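Local coordinates for SPbeta prophage-derived aminoglycoside N(3')-acetyltransferase-like protein YokD (Bacillus subtilis, PDB 2NYG) that probably acts as an antibiotic N-acetyltransferase, binding coenzyme A as a homodimer, and may contribute to antibiotic resistance, at residues Val227-Met237 against Arg248-Ala259. Numbering follows the deposited sequence.
Sequences VGQAFEAEHNM and RLFSLTEAVDFA
R248 reaches from strand 245-251 to E232 of helix 224-234, opening a contact in which an aromatic cluster (F231, H235, F250, F258) joins helices 224-234 and 252-268, which flank the antiparallel beta hairpin 238-242/245-251 at one edge of the mixed sheet. R248 NH1 and E232 OE2 form a salt bridge of 2.5 Å, the carboxylate oxygen lying over one face of the guanidinium; this delocalised group offers separate nitrogens, NH2 making a second salt bridge to D177. The aliphatic part of R248 also passes M237 SD. F250, its CG between backbone N and carbonyl carbon (chi1 58°), runs alongside M237, whose flexible thioether brings M237 CE within 3.7 Å of F250 CD2. The F250 face receives the edge of F231, planes 65° apart. S251 N-caps helix 252-268, OG accepting from E254 N, while a water joins S251 N to N236 O. E254 is long enough to meet a second water, held by N236 N, and to pack its CG against F231 CZ. The small side chain of A255 sets CB over one face of the F231 ring. F258 lies flat over F231 CA, a CH-pi contact, and its face takes the F231 edge in an offset edge-to-face pair; H235 lies obliquely, NE2 3.5 Å from F258 CD1. A259 CB ends 4.0 Å from V227 CG1.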
ATOM      1  N   VAL A 227      11.086   2.118  28.804  1.00 26.73           N
ATOM      2  CA  VAL A 227      12.493   1.867  28.519  1.00 27.01           C
ATOM      3  C   VAL A 227      13.140   3.042  27.783  1.00 28.84           C
ATOM      4  O   VAL A 227      14.235   3.468  28.127  1.00 28.66           O
ATOM      5  CB  VAL A 227      12.654   0.608  27.672  1.00 25.22           C
ATOM      6  CG1 VAL A 227      14.118   0.357  27.389  1.00 22.27           C
ATOM      7  CG2 VAL A 227      11.994  -0.570  28.387  1.00 23.32           C
ATOM      8  N   GLY A 228      12.437   3.558  26.778  1.00 28.66           N
ATOM      9  CA  GLY A 228      12.944   4.664  25.995  1.00 29.75           C
ATOM     10  C   GLY A 228      13.075   5.930  26.810  1.00 31.70           C
ATOM     11  O   GLY A 228      14.001   6.708  26.638  1.00 31.95           O
ATOM     12  N   GLN A 229      12.138   6.136  27.718  1.00 32.47           N
ATOM     13  CA  GLN A 229      12.187   7.342  28.525  1.00 34.72           C
ATOM     14  C   GLN A 229      13.340   7.294  29.540  1.00 33.49           C
ATOM     15  O   GLN A 229      13.863   8.325  29.958  1.00 33.87           O
ATOM     16  CB  GLN A 229      10.829   7.568  29.199  1.00 35.85           C
ATOM     17  CG  GLN A 229       9.843   8.331  28.294  1.00 39.28           C
ATOM     18  CD  GLN A 229       8.409   8.423  28.839  1.00 42.21           C
ATOM     19  OE1 GLN A 229       8.195   8.670  30.025  1.00 41.89           O
ATOM     20  NE2 GLN A 229       7.424   8.251  27.953  1.00 39.41           N
ATOM     21  N   ALA A 230      13.741   6.082  29.908  1.00 32.69           N
ATOM     22  CA  ALA A 230      14.827   5.895  30.850  1.00 32.61           C
ATOM     23  C   ALA A 230      16.150   6.057  30.082  1.00 33.79           C
ATOM     24  O   ALA A 230      17.147   6.560  30.607  1.00 33.17           O
ATOM     25  CB  ALA A 230      14.752   4.474  31.501  1.00 32.02           C
ATOM     26  N   PHE A 231      16.137   5.624  28.813  1.00 34.15           N
ATOM     27  CA  PHE A 231      17.298   5.706  27.946  1.00 33.73           C
ATOM     28  C   PHE A 231      17.641   7.165  27.733  1.00 33.58           C
ATOM     29  O   PHE A 231      18.789   7.510  27.568  1.00 32.35           O
ATOM     30  CB  PHE A 231      16.955   5.052  26.610  1.00 33.95           C
ATOM     31  CG  PHE A 231      18.100   4.983  25.622  1.00 35.22           C
ATOM     32  CD1 PHE A 231      19.228   4.219  25.893  1.00 34.88           C
ATOM     33  CD2 PHE A 231      18.020   5.644  24.398  1.00 34.10           C
ATOM     34  CE1 PHE A 231      20.241   4.118  24.973  1.00 36.90           C
ATOM     35  CE2 PHE A 231      19.030   5.541  23.478  1.00 32.74           C
ATOM     36  CZ  PHE A 231      20.138   4.785  23.757  1.00 33.57           C
ATOM     37  N   GLU A 232      16.621   8.005  27.724  1.00 34.44           N
ATOM     38  CA  GLU A 232      16.768   9.422  27.489  1.00 34.56           C
ATOM     39  C   GLU A 232      17.355  10.192  28.629  1.00 34.71           C
ATOM     40  O   GLU A 232      17.711  11.341  28.457  1.00 34.77           O
ATOM     41  CB  GLU A 232      15.407  10.034  27.191  1.00 38.75           C
ATOM     42  CG  GLU A 232      15.072  10.258  25.725  1.00 43.60           C
ATOM     43  CD  GLU A 232      13.636  10.819  25.524  1.00 47.97           C
ATOM     44  OE1 GLU A 232      12.931  11.029  26.560  1.00 48.42           O
ATOM     45  OE2 GLU A 232      13.212  11.059  24.353  1.00 49.73           O
ATOM     46  N   ALA A 233      17.409   9.590  29.802  1.00 34.25           N
ATOM     47  CA  ALA A 233      17.929  10.283  30.959  1.00 34.27           C
ATOM     48  C   ALA A 233      19.396  10.640  30.776  1.00 34.66           C
ATOM     49  O   ALA A 233      19.786  11.780  30.987  1.00 33.25           O
ATOM     50  CB  ALA A 233      17.751   9.420  32.193  1.00 33.23           C
ATOM     51  N   GLU A 234      20.177   9.673  30.294  1.00 34.91           N
ATOM     52  CA  GLU A 234      21.619   9.852  30.144  1.00 35.12           C
ATOM     53  C   GLU A 234      22.247   9.496  28.803  1.00 35.79           C
ATOM     54  O   GLU A 234      23.461   9.491  28.677  1.00 37.55           O
ATOM     55  CB  GLU A 234      22.322   9.038  31.225  1.00 30.02           C
ATOM     56  CG  GLU A 234      21.912   9.411  32.623  1.00 29.33           C
ATOM     57  CD  GLU A 234      22.629   8.619  33.690  1.00 29.54           C
ATOM     58  OE1 GLU A 234      22.390   7.398  33.804  1.00 29.76           O
ATOM     59  OE2 GLU A 234      23.436   9.227  34.417  1.00 30.04           O
ATOM     60  N   HIS A 235      21.441   9.172  27.807  1.00 36.82           N
ATOM     61  CA  HIS A 235      22.012   8.797  26.520  1.00 39.08           C
ATOM     62  C   HIS A 235      21.842   9.826  25.422  1.00 40.17           C
ATOM     63  O   HIS A 235      20.822  10.512  25.349  1.00 39.02           O
ATOM     64  CB  HIS A 235      21.459   7.443  26.111  1.00 37.43           C
ATOM     65  CG  HIS A 235      21.989   6.336  26.955  1.00 36.83           C
ATOM     66  ND1 HIS A 235      23.129   5.638  26.623  1.00 38.15           N
ATOM     67  CD2 HIS A 235      21.635   5.914  28.191  1.00 38.95           C
ATOM     68  CE1 HIS A 235      23.459   4.837  27.619  1.00 37.37           C
ATOM     69  NE2 HIS A 235      22.570   4.987  28.585  1.00 37.35           N
ATOM     70  N   ASN A 236      22.873   9.952  24.590  1.00 43.47           N
ATOM     71  CA  ASN A 236      22.861  10.919  23.503  1.00 46.68           C
ATOM     72  C   ASN A 236      21.764  10.587  22.535  1.00 47.45           C
ATOM     73  O   ASN A 236      21.595   9.437  22.131  1.00 47.90           O
ATOM     74  CB  ASN A 236      24.204  10.946  22.785  1.00 49.33           C
ATOM     75  CG  ASN A 236      25.300  11.550  23.640  1.00 52.28           C
ATOM     76  OD1 ASN A 236      25.115  12.611  24.247  1.00 51.54           O
ATOM     77  ND2 ASN A 236      26.453  10.881  23.692  1.00 54.30           N
ATOM     78  N   MET A 237      21.018  11.610  22.161  1.00 47.84           N
ATOM     79  CA  MET A 237      19.897  11.424  21.272  1.00 49.31           C
ATOM     80  C   MET A 237      19.544  12.747  20.609  1.00 48.62           C
ATOM     81  O   MET A 237      19.339  13.745  21.286  1.00 50.75           O
ATOM     82  CB  MET A 237      18.729  10.912  22.101  1.00 49.05           C
ATOM     83  CG  MET A 237      17.484  10.698  21.319  1.00 51.59           C
ATOM     84  SD  MET A 237      16.149  10.222  22.364  1.00 52.66           S
ATOM     85  CE  MET A 237      16.720   8.526  22.841  1.00 54.58           C
ATOM     86  N   ARG A 248      13.246  11.852  16.833  1.00 36.41           N
ATOM     87  CA  ARG A 248      14.482  11.616  17.520  1.00 37.17           C
ATOM     88  C   ARG A 248      15.239  10.541  16.795  1.00 36.61           C
ATOM     89  O   ARG A 248      14.660   9.600  16.271  1.00 35.91           O
ATOM     90  CB  ARG A 248      14.284  11.284  18.997  1.00 38.58           C
ATOM     91  CG  ARG A 248      13.288  10.254  19.349  1.00 39.21           C
ATOM     92  CD  ARG A 248      13.135  10.311  20.856  1.00 43.96           C
ATOM     93  NE  ARG A 248      11.790   9.955  21.294  1.00 47.64           N
ATOM     94  CZ  ARG A 248      11.062  10.675  22.142  1.00 46.35           C
ATOM     95  NH1 ARG A 248      11.547  11.800  22.653  1.00 46.22           N
ATOM     96  NH2 ARG A 248       9.846  10.271  22.469  1.00 45.04           N
ATOM     97  N   LEU A 249      16.547  10.738  16.719  1.00 36.48           N
ATOM     98  CA  LEU A 249      17.436   9.812  16.048  1.00 36.09           C
ATOM     99  C   LEU A 249      18.454   9.372  17.081  1.00 35.94           C
ATOM    100  O   LEU A 249      19.051  10.217  17.748  1.00 36.48           O
ATOM    101  CB  LEU A 249      18.145  10.516  14.882  1.00 33.44           C
ATOM    102  CG  LEU A 249      19.247   9.689  14.216  1.00 34.15           C
ATOM    103  CD1 LEU A 249      18.627   8.585  13.377  1.00 33.28           C
ATOM    104  CD2 LEU A 249      20.118  10.567  13.362  1.00 34.44           C
ATOM    105  N   PHE A 250      18.644   8.063  17.222  1.00 35.50           N
ATOM    106  CA  PHE A 250      19.614   7.531  18.176  1.00 34.33           C
ATOM    107  C   PHE A 250      20.244   6.222  17.728  1.00 32.97           C
ATOM    108  O   PHE A 250      19.813   5.604  16.759  1.00 33.70           O
ATOM    109  CB  PHE A 250      18.964   7.352  19.549  1.00 35.00           C
ATOM    110  CG  PHE A 250      17.763   6.457  19.540  1.00 35.68           C
ATOM    111  CD1 PHE A 250      17.905   5.071  19.564  1.00 33.59           C
ATOM    112  CD2 PHE A 250      16.478   7.001  19.532  1.00 35.76           C
ATOM    113  CE1 PHE A 250      16.787   4.242  19.586  1.00 33.21           C
ATOM    114  CE2 PHE A 250      15.356   6.180  19.555  1.00 33.08           C
ATOM    115  CZ  PHE A 250      15.510   4.798  19.583  1.00 32.15           C
ATOM    116  N   SER A 251      21.279   5.816  18.452  1.00 33.77           N
ATOM    117  CA  SER A 251      22.013   4.587  18.171  1.00 32.83           C
ATOM    118  C   SER A 251      21.162   3.349  18.477  1.00 33.09           C
ATOM    119  O   SER A 251      20.552   3.262  19.535  1.00 32.88           O
ATOM    120  CB  SER A 251      23.280   4.567  19.013  1.00 32.81           C
ATOM    121  OG  SER A 251      23.979   3.357  18.818  1.00 37.55           O
ATOM    122  N   LEU A 252      21.114   2.400  17.550  1.00 33.39           N
ATOM    123  CA  LEU A 252      20.310   1.216  17.764  1.00 33.82           C
ATOM    124  C   LEU A 252      21.027   0.296  18.734  1.00 36.41           C
ATOM    125  O   LEU A 252      20.435  -0.191  19.701  1.00 36.43           O
ATOM    126  CB  LEU A 252      20.029   0.510  16.438  1.00 34.00           C
ATOM    127  CG  LEU A 252      19.160  -0.755  16.434  1.00 33.36           C
ATOM    128  CD1 LEU A 252      18.528  -0.957  15.089  1.00 31.45           C
ATOM    129  CD2 LEU A 252      20.004  -1.960  16.797  1.00 33.70           C
ATOM    130  N   THR A 253      22.321   0.078  18.482  1.00 38.64           N
ATOM    131  CA  THR A 253      23.152  -0.756  19.341  1.00 39.44           C
ATOM    132  C   THR A 253      23.119  -0.242  20.785  1.00 40.14           C
ATOM    133  O   THR A 253      23.073  -1.013  21.740  1.00 41.17           O
ATOM    134  CB  THR A 253      24.589  -0.742  18.846  1.00 38.43           C
ATOM    135  OG1 THR A 253      24.621  -1.221  17.498  1.00 39.54           O
ATOM    136  CG2 THR A 253      25.452  -1.617  19.706  1.00 37.18           C
ATOM    137  N   GLU A 254      23.142   1.072  20.916  1.00 40.09           N
ATOM    138  CA  GLU A 254      23.135   1.744  22.202  1.00 38.54           C
ATOM    139  C   GLU A 254      21.791   1.567  22.882  1.00 38.75           C
ATOM    140  O   GLU A 254      21.702   1.436  24.101  1.00 40.62           O
ATOM    141  CB  GLU A 254      23.427   3.209  21.946  1.00 40.31           C
ATOM    142  CG  GLU A 254      23.664   4.106  23.122  1.00 43.01           C
ATOM    143  CD  GLU A 254      24.373   5.379  22.688  1.00 45.74           C
ATOM    144  OE1 GLU A 254      24.181   6.434  23.321  1.00 46.82           O
ATOM    145  OE2 GLU A 254      25.143   5.323  21.711  1.00 47.39           O
ATOM    146  N   ALA A 255      20.733   1.563  22.083  1.00 38.01           N
ATOM    147  CA  ALA A 255      19.385   1.412  22.598  1.00 36.47           C
ATOM    148  C   ALA A 255      19.142  -0.023  23.043  1.00 36.10           C
ATOM    149  O   ALA A 255      18.552  -0.271  24.089  1.00 36.46           O
ATOM    150  CB  ALA A 255      18.363   1.819  21.523  1.00 34.74           C
ATOM    151  N   VAL A 256      19.590  -0.981  22.251  1.00 35.60           N
ATOM    152  CA  VAL A 256      19.367  -2.366  22.633  1.00 36.81           C
ATOM    153  C   VAL A 256      20.076  -2.682  23.946  1.00 36.64           C
ATOM    154  O   VAL A 256      19.484  -3.264  24.860  1.00 36.00           O
ATOM    155  CB  VAL A 256      19.851  -3.362  21.538  1.00 35.28           C
ATOM    156  CG1 VAL A 256      19.587  -4.793  21.981  1.00 34.01           C
ATOM    157  CG2 VAL A 256      19.118  -3.098  20.234  1.00 34.45           C
ATOM    158  N   ASP A 257      21.337  -2.278  24.043  1.00 34.93           N
ATOM    159  CA  ASP A 257      22.109  -2.549  25.241  1.00 34.90           C
ATOM    160  C   ASP A 257      21.449  -2.022  26.494  1.00 34.02           C
ATOM    161  O   ASP A 257      21.381  -2.735  27.486  1.00 35.60           O
ATOM    162  CB  ASP A 257      23.528  -1.991  25.109  1.00 34.84           C
ATOM    163  CG  ASP A 257      24.359  -2.760  24.100  1.00 35.14           C
ATOM    164  OD1 ASP A 257      23.989  -3.921  23.801  1.00 34.01           O
ATOM    165  OD2 ASP A 257      25.381  -2.215  23.619  1.00 33.95           O
ATOM    166  N   PHE A 258      20.957  -0.786  26.445  1.00 31.99           N
ATOM    167  CA  PHE A 258      20.296  -0.179  27.593  1.00 30.44           C
ATOM    168  C   PHE A 258      19.018  -0.924  27.940  1.00 31.20           C
ATOM    169  O   PHE A 258      18.701  -1.109  29.107  1.00 29.48           O
ATOM    170  CB  PHE A 258      19.961   1.279  27.313  1.00 29.65           C
ATOM    171  CG  PHE A 258      19.376   1.998  28.488  1.00 30.13           C
ATOM    172  CD1 PHE A 258      20.201   2.597  29.434  1.00 30.72           C
ATOM    173  CD2 PHE A 258      17.994   2.061  28.663  1.00 30.57           C
ATOM    174  CE1 PHE A 258      19.658   3.252  30.543  1.00 32.45           C
ATOM    175  CE2 PHE A 258      17.436   2.709  29.763  1.00 30.96           C
ATOM    176  CZ  PHE A 258      18.268   3.307  30.709  1.00 30.68           C
ATOM    177  N   ALA A 259      18.286  -1.340  26.912  1.00 31.13           N
ATOM    178  CA  ALA A 259      17.043  -2.075  27.089  1.00 31.01           C
ATOM    179  C   ALA A 259      17.306  -3.365  27.866  1.00 32.08           C
ATOM    180  O   ALA A 259      16.546  -3.748  28.759  1.00 31.52           O
ATOM    181  CB  ALA A 259      16.448  -2.392  25.737  1.00 29.10           C
TER
HETATM  182  O   HOH W   1      22.314   6.987  20.910  1.00 31.09           O
HETATM  183  O   HOH W   2      25.223   8.330  25.184  1.00 36.34           O